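Local atomic coordinates of probable outer membrane protein (Pseudomonas aeruginosa, PDB entry 3DWO), a protein that probably carries long-chain fatty acids or other hydrophobic compounds across the outer membrane, as a beta-barrel channel of the FadL family. Residues Q315-K320 against I329-R334. Numbering follows the deposited sequence.
Sequences QDLTLK and IPYTYR. With C8E ((hydroxyethyloxy)tri(ethyloxy)octane), chain D; SO4 (sulfate ion), chain B.
Leu317 and Tyr331 meet at the open end of a beta hairpin, and Leu317 is the side chain to follow. Its CB presses in plane against the edge of the Tyr331 ring, 3.5 Å from CE2. CG still lies near CE2 but already approaches C7 of the bound detergent C8E. At the tip both methyls meet the detergent near C17, CD1 at 3.6 Å and also close to C7, CD2 closer to the adjoining C16. The octyl end crosses one face of the Tyr331 ring, with C3 3.4 Å from the plane, offset toward the rim. Tyr331 CG stands anti to its carbonyl carbon (chi1 -81°), which brings the ring edge alongside Leu317, while the hydroxyl is hydrogen-bonded to Asp370 and Arg372. Leu317, Ile329 and Tyr331 thus line a detergent site, consistent with a hydrophobic route through a FadL-family channel.

Backbone bonds set the register of the two segments. Leu317 and Ile329 form an antiparallel hydrogen-bonded pair, with Leu317 N 2.8 Å from Ile329 O and Ile329 N returning the bond to Leu317 O. Past Pro330 the strand pairing ends, and Gln315 O accepts from Tyr331 N and Thr332 N, both from the same face of its carbonyl plane. Beside this carbonyl, Thr332 CG2 rests 3.4 Å from Gln315 OE1, and Gln315 NE2 bonds to Ser312 O.

The hairpin of strands 316-321 and 324-330 continues from barrel strand 300-309 and leads into 336-346, with Leu319 and Lys320 reaching strand 275-281.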
ATOM      1  N   GLN A 315      12.948   5.140   3.568  1.00 22.61           N
ATOM      2  CA  GLN A 315      13.638   6.416   3.660  1.00 22.80           C
ATOM      3  C   GLN A 315      13.645   7.169   2.340  1.00 24.23           C
ATOM      4  O   GLN A 315      13.572   8.398   2.317  1.00 23.21           O
ATOM      5  CB  GLN A 315      15.078   6.186   4.131  1.00 22.95           C
ATOM      6  CG  GLN A 315      15.193   5.859   5.615  1.00 23.47           C
ATOM      7  CD  GLN A 315      14.800   7.051   6.481  1.00 24.75           C
ATOM      8  OE1 GLN A 315      15.303   8.153   6.283  1.00 26.63           O
ATOM      9  NE2 GLN A 315      13.901   6.835   7.436  1.00 23.49           N
ATOM     10  N   ASP A 316      13.731   6.437   1.235  1.00 24.88           N
ATOM     11  CA  ASP A 316      13.752   7.074  -0.074  1.00 28.21           C
ATOM     12  C   ASP A 316      13.374   6.123  -1.205  1.00 27.46           C
ATOM     13  O   ASP A 316      13.352   4.904  -1.028  1.00 28.23           O
ATOM     14  CB  ASP A 316      15.143   7.631  -0.345  1.00 31.12           C
ATOM     15  CG  ASP A 316      16.190   6.541  -0.431  1.00 39.38           C
ATOM     16  OD1 ASP A 316      16.247   5.691   0.486  1.00 43.53           O
ATOM     17  OD2 ASP A 316      16.960   6.529  -1.412  1.00 43.84           O
ATOM     18  N   LEU A 317      13.074   6.698  -2.365  1.00 25.31           N
ATOM     19  CA  LEU A 317      12.737   5.913  -3.545  1.00 25.08           C
ATOM     20  C   LEU A 317      13.860   6.259  -4.501  1.00 23.85           C
ATOM     21  O   LEU A 317      13.958   7.396  -4.963  1.00 21.66           O
ATOM     22  CB  LEU A 317      11.400   6.360  -4.150  1.00 25.43           C
ATOM     23  CG  LEU A 317      10.386   5.295  -4.599  1.00 28.76           C
ATOM     24  CD1 LEU A 317       9.477   5.902  -5.657  1.00 28.13           C
ATOM     25  CD2 LEU A 317      11.078   4.066  -5.152  1.00 28.20           C
ATOM     26  N   THR A 318      14.716   5.294  -4.798  1.00 23.11           N
ATOM     27  CA  THR A 318      15.821   5.575  -5.684  1.00 22.51           C
ATOM     28  C   THR A 318      15.798   4.776  -6.969  1.00 22.69           C
ATOM     29  O   THR A 318      15.865   3.545  -6.956  1.00 23.65           O
ATOM     30  CB  THR A 318      17.155   5.325  -4.981  1.00 23.48           C
ATOM     31  OG1 THR A 318      17.175   6.042  -3.745  1.00 24.28           O
ATOM     32  CG2 THR A 318      18.309   5.803  -5.851  1.00 21.32           C
ATOM     33  N   LEU A 319      15.705   5.486  -8.087  1.00 23.14           N
ATOM     34  CA  LEU A 319      15.714   4.826  -9.379  1.00 21.30           C
ATOM     35  C   LEU A 319      17.168   4.659  -9.760  1.00 20.65           C
ATOM     36  O   LEU A 319      17.937   5.616  -9.726  1.00 21.60           O
ATOM     37  CB  LEU A 319      15.009   5.664 -10.442  1.00 21.84           C
ATOM     38  CG  LEU A 319      15.250   5.141 -11.864  1.00 21.61           C
ATOM     39  CD1 LEU A 319      14.676   3.733 -12.000  1.00 20.87           C
ATOM     40  CD2 LEU A 319      14.627   6.082 -12.880  1.00 20.58           C
ATOM     41  N   LYS A 320      17.545   3.436 -10.097  1.00 20.29           N
ATOM     42  CA  LYS A 320      18.905   3.154 -10.506  1.00 21.39           C
ATOM     43  C   LYS A 320      18.873   2.508 -11.879  1.00 21.18           C
ATOM     44  O   LYS A 320      17.866   1.925 -12.284  1.00 21.32           O
ATOM     45  CB  LYS A 320      19.592   2.222  -9.500  1.00 22.52           C
ATOM     46  CG  LYS A 320      19.856   2.860  -8.139  1.00 24.63           C
ATOM     47  CD  LYS A 320      20.680   1.931  -7.251  1.00 27.79           C
ATOM     48  CE  LYS A 320      20.940   2.554  -5.889  1.00 30.07           C
ATOM     49  NZ  LYS A 320      21.702   1.644  -4.982  1.00 30.76           N
ATOM     50  N   ILE A 329      14.713  10.079  -4.501  1.00 21.59           N
ATOM     51  CA  ILE A 329      13.691  10.927  -3.900  1.00 23.23           C
ATOM     52  C   ILE A 329      13.473  10.565  -2.427  1.00 23.58           C
ATOM     53  O   ILE A 329      13.044   9.459  -2.098  1.00 22.85           O
ATOM     54  CB  ILE A 329      12.354  10.779  -4.672  1.00 22.54           C
ATOM     55  CG1 ILE A 329      12.586  11.103  -6.148  1.00 24.55           C
ATOM     56  CG2 ILE A 329      11.291  11.713  -4.086  1.00 24.10           C
ATOM     57  CD1 ILE A 329      11.385  10.841  -7.037  1.00 27.00           C
ATOM     58  N   PRO A 330      13.779  11.499  -1.518  1.00 25.11           N
ATOM     59  CA  PRO A 330      13.593  11.213  -0.091  1.00 24.89           C
ATOM     60  C   PRO A 330      12.126  11.216   0.313  1.00 24.49           C
ATOM     61  O   PRO A 330      11.340  12.022  -0.168  1.00 25.96           O
ATOM     62  CB  PRO A 330      14.374  12.333   0.592  1.00 26.06           C
ATOM     63  CG  PRO A 330      15.393  12.741  -0.446  1.00 26.99           C
ATOM     64  CD  PRO A 330      14.569  12.725  -1.704  1.00 24.79           C
ATOM     65  N   TYR A 331      11.757  10.300   1.196  1.00 24.40           N
ATOM     66  CA  TYR A 331      10.390  10.226   1.669  1.00 23.03           C
ATOM     67  C   TYR A 331      10.367  10.177   3.187  1.00 21.75           C
ATOM     68  O   TYR A 331       9.422  10.653   3.810  1.00 21.18           O
ATOM     69  CB  TYR A 331       9.686   9.009   1.067  1.00 22.67           C
ATOM     70  CG  TYR A 331       9.190   9.265  -0.340  1.00 24.49           C
ATOM     71  CD1 TYR A 331       8.221  10.239  -0.588  1.00 25.06           C
ATOM     72  CD2 TYR A 331       9.697   8.548  -1.425  1.00 24.55           C
ATOM     73  CE1 TYR A 331       7.766  10.497  -1.883  1.00 24.95           C
ATOM     74  CE2 TYR A 331       9.250   8.797  -2.729  1.00 24.00           C
ATOM     75  CZ  TYR A 331       8.284   9.769  -2.951  1.00 26.31           C
ATOM     76  OH  TYR A 331       7.823  10.004  -4.233  1.00 23.28           O
ATOM     77  N   THR A 332      11.423   9.612   3.767  1.00 22.23           N
ATOM     78  CA  THR A 332      11.576   9.503   5.218  1.00 23.99           C
ATOM     79  C   THR A 332      10.289   9.226   5.996  1.00 24.62           C
ATOM     80  O   THR A 332       9.912   9.989   6.883  1.00 25.29           O
ATOM     81  CB  THR A 332      12.224  10.780   5.795  1.00 24.84           C
ATOM     82  OG1 THR A 332      11.486  11.927   5.357  1.00 25.39           O
ATOM     83  CG2 THR A 332      13.664  10.911   5.313  1.00 26.08           C
ATOM     84  N   TYR A 333       9.618   8.131   5.656  1.00 24.36           N
ATOM     85  CA  TYR A 333       8.390   7.735   6.340  1.00 23.70           C
ATOM     86  C   TYR A 333       8.659   7.520   7.825  1.00 23.93           C
ATOM     87  O   TYR A 333       9.774   7.183   8.216  1.00 21.92           O
ATOM     88  CB  TYR A 333       7.864   6.427   5.747  1.00 22.23           C
ATOM     89  CG  TYR A 333       6.977   6.579   4.535  1.00 20.96           C
ATOM     90  CD1 TYR A 333       7.042   7.713   3.721  1.00 20.76           C
ATOM     91  CD2 TYR A 333       6.080   5.575   4.192  1.00 21.21           C
ATOM     92  CE1 TYR A 333       6.222   7.836   2.593  1.00 21.43           C
ATOM     93  CE2 TYR A 333       5.264   5.684   3.073  1.00 22.21           C
ATOM     94  CZ  TYR A 333       5.335   6.814   2.279  1.00 22.78           C
ATOM     95  OH  TYR A 333       4.494   6.915   1.193  1.00 23.72           O
ATOM     96  N   ARG A 334       7.628   7.698   8.642  1.00 23.89           N
ATOM     97  CA  ARG A 334       7.742   7.506  10.083  1.00 25.54           C
ATOM     98  C   ARG A 334       7.076   6.190  10.482  1.00 25.00           C
ATOM     99  O   ARG A 334       6.156   5.719   9.805  1.00 22.80           O
ATOM    100  CB  ARG A 334       7.051   8.657  10.834  1.00 27.89           C
ATOM    101  CG  ARG A 334       5.568   8.788  10.509  1.00 31.46           C
ATOM    102  CD  ARG A 334       4.798   9.727  11.449  1.00 34.36           C
ATOM    103  NE  ARG A 334       3.365   9.734  11.127  1.00 36.69           N
ATOM    104  CZ  ARG A 334       2.429  10.374  11.827  1.00 38.64           C
ATOM    105  NH1 ARG A 334       2.757  11.073  12.909  1.00 39.32           N
ATOM    106  NH2 ARG A 334       1.157  10.312  11.448  1.00 37.24           N
TER
HETATM  107  C1  C8E D 454       4.286   9.878  -0.006  1.00 50.18           C
HETATM  108  C2  C8E D 454       4.587   9.328  -1.322  1.00 50.76           C
HETATM  109  C3  C8E D 454       5.394   8.115  -1.324  1.00 49.31           C
HETATM  110  C4  C8E D 454       5.499   7.674  -2.703  1.00 50.82           C
HETATM  111  C5  C8E D 454       5.856   6.233  -2.721  1.00 50.43           C
HETATM  112  C6  C8E D 454       5.524   5.649  -4.007  1.00 51.12           C
HETATM  113  C7  C8E D 454       6.408   4.496  -3.995  1.00 52.35           C
HETATM  114  C8  C8E D 454       5.703   3.335  -4.588  1.00 53.78           C
HETATM  115  O9  C8E D 454       6.186   2.471  -5.607  1.00 51.56           O
HETATM  116  C10 C8E D 454       6.513   3.019  -6.869  1.00 51.76           C
HETATM  117  C11 C8E D 454       6.992   1.869  -7.699  1.00 49.18           C
HETATM  118  O12 C8E D 454       8.427   1.787  -7.671  1.00 48.77           O
HETATM  119  C13 C8E D 454       9.106   2.066  -8.934  1.00 46.07           C
HETATM  120  C14 C8E D 454       9.489   3.477  -9.485  1.00 47.72           C
HETATM  121  O15 C8E D 454      10.748   4.012  -9.992  1.00 48.48           O
HETATM  122  C16 C8E D 454      11.540   4.617  -8.949  1.00 47.91           C
HETATM  123  C17 C8E D 454      11.284   6.121  -8.734  1.00 45.87           C
HETATM  124  O18 C8E D 454      10.609   6.957  -9.697  1.00 46.74           O
HETATM  125  C19 C8E D 454      11.510   7.581 -10.651  1.00 44.79           C
HETATM  126  C20 C8E D 454      11.590   9.138 -10.868  1.00 45.53           C
HETATM  127  O21 C8E D 454      10.802   9.738 -11.908  1.00 42.02           O
HETATM  128  S   SO4 B 452      20.442  -1.458  -3.807  1.00 52.20           S
HETATM  129  O1  SO4 B 452      21.869  -1.376  -3.437  1.00 54.71           O
HETATM  130  O2  SO4 B 452      19.689  -0.434  -3.055  1.00 53.15           O
HETATM  131  O3  SO4 B 452      19.940  -2.802  -3.466  1.00 52.20           O
HETATM  132  O4  SO4 B 452      20.279  -1.215  -5.253  1.00 50.82           O